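Local coordinates for protein ATP grasp ligase (Microcystis aeruginosa MRC, PDB 5IG9) that probably uses ATP to join carboxylate side chains to hydroxyl groups of a precursor peptide, closing lactone rings in microviridin biosynthesis, at residues V67-Y72 / E319-S324; V221-F226 / Q265-M270. All coordinates share one frame; numbering follows the deposited sequence.

Contact 1 (V67-Y72 / E319-S324); sequences VSAVWY and EILVNS
Leu-321 reaches from the C-terminal helix onto strand 69-72 and meets Ala-69, Val-70 and Trp-71 in turn. Ala-69 and Leu-321 have the nearest CA pair, 6.0 Å apart. The strand and helix 319-323 run closer to antiparallel than parallel, at 149°, with their axes 8.2 Å apart at closest approach.

The side-chain packing is apolar. The two methyls of Leu-321 divide the work. Leu-321 CD1 lies 3.8 Å from Trp-71 CB and close to CG at the root of the indole. The two side chains cross at about a right angle. Trp-71 has CG anti to its backbone N (chi1 -169°), which carries the indole on past the leucine. Leu-321 CD2 turns instead to the strand backbone and comes 3.9 Å from Val-70 O, a packing contact. Leu-321 CD2 also lies 4.2 Å from Ala-69 CB. Leu-321 has CG anti to its carbonyl carbon (chi1 -83°), an arrangement that carries the branch to the strand although the CB itself does not point there.

Side chain meets main chain a second time at Ala-69. Its CB points at the helix and sits against the carbonyl O of Leu-321. The small side chain is consistent with the close backbone approach here. With an alanine at Leu-321, both methyls would go; a gap would probably open between helix and strand, and Trp-71 CB would lose its apolar neighbour.

The touching residues are all buried. Strand 69-72 lies between strands 3-7 and 111-113 in the parallel sheet of the Rossmann-like pre-ATP-grasp domain. Leu-321 also packs on Val-3 and Leu-113 of those neighbours. Helix 14-23 adds Ile-22 against Leu-321, and Ile-15 and Val-18 against Trp-71. Helix 313-323 thus packs beside helix 14-23 over this sheet.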
loop_
_atom_site.group_PDB
_atom_site.type_symbol
_atom_site.label_atom_id
_atom_site.label_comp_id
_atom_site.label_asym_id
_atom_site.label_seq_id
_atom_site.Cartn_x
_atom_site.Cartn_y
_atom_site.Cartn_z
ATOM N N VAL A 67 -6.730 -17.333 -16.448
ATOM C CA VAL A 67 -7.017 -17.079 -15.041
ATOM C C VAL A 67 -8.455 -16.590 -14.915
ATOM O O VAL A 67 -8.825 -15.552 -15.476
ATOM C CB VAL A 67 -6.025 -16.068 -14.447
ATOM C CG1 VAL A 67 -6.565 -15.476 -13.152
ATOM C CG2 VAL A 67 -4.675 -16.735 -14.203
ATOM N N SER A 68 -9.273 -17.349 -14.186
ATOM C CA SER A 68 -10.662 -16.988 -13.941
ATOM C C SER A 68 -10.897 -16.412 -12.551
ATOM O O SER A 68 -11.913 -15.739 -12.342
ATOM C CB SER A 68 -11.568 -18.211 -14.140
ATOM O OG SER A 68 -11.204 -19.265 -13.263
ATOM N N ALA A 69 -9.991 -16.652 -11.606
ATOM C CA ALA A 69 -10.127 -16.129 -10.254
ATOM C C ALA A 69 -8.744 -15.991 -9.640
ATOM O O ALA A 69 -7.813 -16.712 -10.011
ATOM C CB ALA A 69 -11.007 -17.027 -9.379
ATOM N N VAL A 70 -8.622 -15.056 -8.696
ATOM C CA VAL A 70 -7.371 -14.792 -7.992
ATOM C C VAL A 70 -7.638 -14.809 -6.494
ATOM O O VAL A 70 -8.521 -14.093 -6.007
ATOM C CB VAL A 70 -6.749 -13.441 -8.400
ATOM C CG1 VAL A 70 -5.465 -13.198 -7.617
ATOM C CG2 VAL A 70 -6.481 -13.398 -9.893
ATOM N N TRP A 71 -6.867 -15.609 -5.764
ATOM C CA TRP A 71 -6.891 -15.608 -4.306
ATOM C C TRP A 71 -5.701 -14.790 -3.818
ATOM O O TRP A 71 -4.560 -15.264 -3.834
ATOM C CB TRP A 71 -6.851 -17.027 -3.746
ATOM C CG TRP A 71 -7.134 -17.077 -2.275
ATOM C CD1 TRP A 71 -7.757 -16.118 -1.528
ATOM C CD2 TRP A 71 -6.798 -18.136 -1.370
ATOM N NE1 TRP A 71 -7.834 -16.518 -0.217
ATOM C CE2 TRP A 71 -7.250 -17.752 -0.094
ATOM C CE3 TRP A 71 -6.160 -19.372 -1.517
ATOM C CZ2 TRP A 71 -7.085 -18.560 1.029
ATOM C CZ3 TRP A 71 -5.998 -20.171 -0.401
ATOM C CH2 TRP A 71 -6.457 -19.762 0.855
ATOM N N TYR A 72 -5.972 -13.558 -3.392
ATOM C CA TYR A 72 -4.939 -12.642 -2.907
ATOM C C TYR A 72 -4.622 -13.025 -1.464
ATOM O O TYR A 72 -5.056 -12.389 -0.499
ATOM C CB TYR A 72 -5.418 -11.199 -3.035
ATOM C CG TYR A 72 -4.351 -10.146 -2.853
ATOM C CD1 TYR A 72 -3.170 -10.189 -3.581
ATOM C CD2 TYR A 72 -4.540 -9.091 -1.972
ATOM C CE1 TYR A 72 -2.200 -9.221 -3.421
ATOM C CE2 TYR A 72 -3.579 -8.118 -1.806
ATOM C CZ TYR A 72 -2.410 -8.185 -2.534
ATOM O OH TYR A 72 -1.447 -7.215 -2.372
ATOM N N GLU A 319 -15.409 -22.327 -2.962
ATOM C CA GLU A 319 -16.666 -22.162 -3.687
ATOM C C GLU A 319 -16.784 -20.763 -4.279
ATOM O O GLU A 319 -17.081 -20.606 -5.466
ATOM C CB GLU A 319 -17.854 -22.476 -2.775
ATOM C CG GLU A 319 -18.026 -23.965 -2.487
ATOM C CD GLU A 319 -19.201 -24.266 -1.569
ATOM O OE1 GLU A 319 -19.923 -23.317 -1.195
ATOM O OE2 GLU A 319 -19.402 -25.450 -1.219
ATOM N N ILE A 320 -16.542 -19.729 -3.472
ATOM C CA ILE A 320 -16.676 -18.370 -3.990
ATOM C C ILE A 320 -15.592 -18.079 -5.022
ATOM O O ILE A 320 -15.765 -17.214 -5.889
ATOM C CB ILE A 320 -16.666 -17.343 -2.839
ATOM C CG1 ILE A 320 -17.209 -15.995 -3.316
ATOM C CG2 ILE A 320 -15.264 -17.159 -2.287
ATOM C CD1 ILE A 320 -17.276 -14.954 -2.228
ATOM N N LEU A 321 -14.471 -18.798 -4.963
ATOM C CA LEU A 321 -13.416 -18.593 -5.950
ATOM C C LEU A 321 -13.821 -19.158 -7.306
ATOM O O LEU A 321 -13.640 -18.504 -8.341
ATOM C CB LEU A 321 -12.111 -19.223 -5.465
ATOM C CG LEU A 321 -11.261 -18.384 -4.508
ATOM C CD1 LEU A 321 -10.003 -19.134 -4.102
ATOM C CD2 LEU A 321 -10.905 -17.042 -5.135
ATOM N N VAL A 322 -14.390 -20.367 -7.321
ATOM C CA VAL A 322 -14.776 -20.987 -8.583
ATOM C C VAL A 322 -16.194 -20.628 -9.024
ATOM O O VAL A 322 -16.514 -20.773 -10.213
ATOM C CB VAL A 322 -14.626 -22.516 -8.500
ATOM C CG1 VAL A 322 -13.263 -22.881 -7.928
ATOM C CG2 VAL A 322 -15.740 -23.125 -7.675
ATOM N N ASN A 323 -17.049 -20.165 -8.109
ATOM C CA ASN A 323 -18.399 -19.734 -8.456
ATOM C C ASN A 323 -18.506 -18.233 -8.677
ATOM O O ASN A 323 -19.588 -17.757 -9.039
ATOM C CB ASN A 323 -19.396 -20.141 -7.364
ATOM C CG ASN A 323 -19.990 -21.514 -7.593
ATOM O OD1 ASN A 323 -19.468 -22.519 -7.112
ATOM N ND2 ASN A 323 -21.091 -21.564 -8.334
ATOM N N SER A 324 -17.416 -17.490 -8.472
ATOM C CA SER A 324 -17.409 -16.033 -8.546
ATOM C C SER A 324 -18.412 -15.436 -7.567
ATOM O O SER A 324 -18.041 -15.030 -6.460
ATOM C CB SER A 324 -17.696 -15.556 -9.973
ATOM O OG SER A 324 -16.630 -15.894 -10.844
#

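Contact 2 (V221-F226 / Q265-M270); sequences VGEQIF and QLLELM
Glu-223 and Leu-267 bring the backbones nearest, with CA atoms 6.9 Å apart, where a tight two-residue hairpin turn faces helix 265-270. Val-221 and Gln-224 bracket that turn with backbone hydrogen bonds in both directions. Gly-222 has positive phi (72°), which favours glycine, and the turn resembles type II', with Glu-223 phi more extended than ideal.

Leu-267 carries the helix side of the contact. Its CG lies anti to the carbonyl carbon (chi1 -76°), which sends the branch from the helix to the turn and the strand that follows. Leu-267 CD2 reaches the main chain of the turn, at 4.0 Å from Glu-223 CA. Leu-267 CD2 is also 4.3 Å from Gly-222 O and the same distance from Glu-223 CG. The glutamate thus offers the aliphatic root of its side chain to the leucine, while its carboxylate extends on beyond CG.

Ile-225 supplies the second patch. Its CB points to the helix, and its extended arm brings Ile-225 CD1 to 4.2 Å from Leu-267 CG. The two side chains cross obliquely. The contact is van der Waals packing, of aliphatic carbon on aliphatic carbon and on the main chain of the turn. It lies near the surface, with Glu-223 exposed at its border.

The turn joins strands 214-221 and 224-231 of the five-stranded antiparallel sheet, which probably belongs to the C-terminal part of the ATP-grasp fold. Helix 260-273 packs on one face of it. Leu-266 and Met-270 continue that packing deeper, on Ile-218 and Ile-220. Ile-225 also touches Ile-218. Val-221 instead packs on helix 313-323, through Ile-313, Ala-316 and Ile-320.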
loop_
_atom_site.group_PDB
_atom_site.type_symbol
_atom_site.label_atom_id
_atom_site.label_comp_id
_atom_site.label_asym_id
_atom_site.label_seq_id
_atom_site.Cartn_x
_atom_site.Cartn_y
_atom_site.Cartn_z
ATOM N N VAL A 221 -16.997 -15.041 4.568
ATOM C CA VAL A 221 -16.713 -15.392 3.180
ATOM C C VAL A 221 -17.951 -15.039 2.365
ATOM O O VAL A 221 -18.957 -15.762 2.409
ATOM C CB VAL A 221 -16.359 -16.875 3.011
ATOM C CG1 VAL A 221 -15.885 -17.141 1.595
ATOM C CG2 VAL A 221 -15.307 -17.295 4.026
ATOM N N GLY A 222 -17.878 -13.943 1.612
ATOM C CA GLY A 222 -19.042 -13.451 0.902
ATOM C C GLY A 222 -20.040 -12.846 1.866
ATOM O O GLY A 222 -19.847 -11.727 2.348
ATOM N N GLU A 223 -21.114 -13.583 2.159
ATOM C CA GLU A 223 -22.069 -13.190 3.188
ATOM C C GLU A 223 -22.294 -14.310 4.197
ATOM O O GLU A 223 -23.275 -14.278 4.945
ATOM C CB GLU A 223 -23.398 -12.752 2.568
ATOM C CG GLU A 223 -23.298 -11.460 1.767
ATOM C CD GLU A 223 -24.650 -10.930 1.330
ATOM O OE1 GLU A 223 -25.544 -11.748 1.025
ATOM O OE2 GLU A 223 -24.822 -9.694 1.299
ATOM N N GLN A 224 -21.403 -15.298 4.228
ATOM C CA GLN A 224 -21.452 -16.386 5.195
ATOM C C GLN A 224 -20.554 -16.039 6.374
ATOM O O GLN A 224 -19.383 -15.685 6.183
ATOM C CB GLN A 224 -21.010 -17.701 4.552
ATOM C CG GLN A 224 -21.293 -18.928 5.387
ATOM C CD GLN A 224 -21.120 -20.207 4.594
ATOM O OE1 GLN A 224 -20.677 -20.185 3.444
ATOM N NE2 GLN A 224 -21.475 -21.334 5.204
ATOM N N ILE A 225 -21.099 -16.136 7.584
ATOM C CA ILE A 225 -20.440 -15.640 8.785
ATOM C C ILE A 225 -20.134 -16.812 9.702
ATOM O O ILE A 225 -21.053 -17.480 10.190
ATOM C CB ILE A 225 -21.300 -14.596 9.509
ATOM C CG1 ILE A 225 -21.755 -13.523 8.520
ATOM C CG2 ILE A 225 -20.526 -13.978 10.660
ATOM C CD1 ILE A 225 -22.668 -12.492 9.120
ATOM N N PHE A 226 -18.845 -17.047 9.948
ATOM C CA PHE A 226 -18.386 -18.074 10.877
ATOM C C PHE A 226 -17.892 -17.385 12.146
ATOM O O PHE A 226 -16.838 -16.736 12.139
ATOM C CB PHE A 226 -17.278 -18.922 10.259
ATOM C CG PHE A 226 -17.654 -19.559 8.956
ATOM C CD1 PHE A 226 -17.451 -18.896 7.757
ATOM C CD2 PHE A 226 -18.195 -20.835 8.924
ATOM C CE1 PHE A 226 -17.788 -19.484 6.557
ATOM C CE2 PHE A 226 -18.534 -21.430 7.726
ATOM C CZ PHE A 226 -18.331 -20.756 6.542
ATOM N N GLN A 265 -24.287 -5.438 10.754
ATOM C CA GLN A 265 -23.341 -4.327 10.782
ATOM C C GLN A 265 -21.982 -4.749 10.240
ATOM O O GLN A 265 -21.321 -3.976 9.540
ATOM C CB GLN A 265 -23.208 -3.780 12.205
ATOM C CG GLN A 265 -24.420 -2.992 12.690
ATOM C CD GLN A 265 -24.317 -2.607 14.154
ATOM O OE1 GLN A 265 -24.127 -3.461 15.020
ATOM N NE2 GLN A 265 -24.437 -1.316 14.437
ATOM N N LEU A 266 -21.549 -5.972 10.550
ATOM C CA LEU A 266 -20.290 -6.461 9.998
ATOM C C LEU A 266 -20.388 -6.660 8.493
ATOM O O LEU A 266 -19.401 -6.463 7.776
ATOM C CB LEU A 266 -19.882 -7.764 10.684
ATOM C CG LEU A 266 -19.534 -7.658 12.167
ATOM C CD1 LEU A 266 -19.170 -9.028 12.700
ATOM C CD2 LEU A 266 -18.404 -6.668 12.393
ATOM N N LEU A 267 -21.563 -7.042 7.994
ATOM C CA LEU A 267 -21.741 -7.148 6.551
ATOM C C LEU A 267 -21.678 -5.779 5.888
ATOM O O LEU A 267 -21.123 -5.643 4.793
ATOM C CB LEU A 267 -23.060 -7.844 6.229
ATOM C CG LEU A 267 -23.077 -9.359 6.418
ATOM C CD1 LEU A 267 -24.430 -9.906 6.012
ATOM C CD2 LEU A 267 -21.962 -10.024 5.622
ATOM N N GLU A 268 -22.237 -4.751 6.531
ATOM C CA GLU A 268 -22.095 -3.405 5.986
ATOM C C GLU A 268 -20.651 -2.938 6.045
ATOM O O GLU A 268 -20.221 -2.141 5.205
ATOM C CB GLU A 268 -22.992 -2.420 6.731
ATOM C CG GLU A 268 -24.470 -2.724 6.629
ATOM C CD GLU A 268 -25.310 -1.472 6.477
ATOM O OE1 GLU A 268 -24.879 -0.546 5.753
ATOM O OE2 GLU A 268 -26.401 -1.409 7.083
ATOM N N LEU A 269 -19.891 -3.416 7.031
ATOM C CA LEU A 269 -18.471 -3.095 7.097
ATOM C C LEU A 269 -17.715 -3.737 5.942
ATOM O O LEU A 269 -16.856 -3.103 5.321
ATOM C CB LEU A 269 -17.898 -3.545 8.440
ATOM C CG LEU A 269 -16.514 -3.019 8.811
ATOM C CD1 LEU A 269 -16.558 -1.521 9.072
ATOM C CD2 LEU A 269 -15.991 -3.764 10.022
ATOM N N MET A 270 -18.029 -4.996 5.635
ATOM C CA MET A 270 -17.425 -5.654 4.481
ATOM C C MET A 270 -17.816 -4.953 3.186
ATOM O O MET A 270 -16.980 -4.749 2.299
ATOM C CB MET A 270 -17.845 -7.125 4.437
ATOM C CG MET A 270 -17.508 -7.909 5.693
ATOM S SD MET A 270 -15.762 -8.321 5.840
ATOM C CE MET A 270 -15.583 -9.465 4.476
#

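From the N terminus, the chain first passes strand 69-72, whose partner, helix 313-323, comes near the C terminus. Contact 1 thereby closes a loop of 246 residues. Contact 2 is nested inside it and closes a much shorter loop of 38 residues, from the hairpin turn to helix 260-273. Contact 1 ties the C-terminal helix back to the N-terminal parallel sheet. Contact 2 joins helix 260-273 to the five-stranded antiparallel sheet. Their centres lie 18 Å apart, yet they meet: Ile-320 CD1 packs 3.9 Å from Gly-222 CA. Helix 313-323 therefore bridges the two sheets.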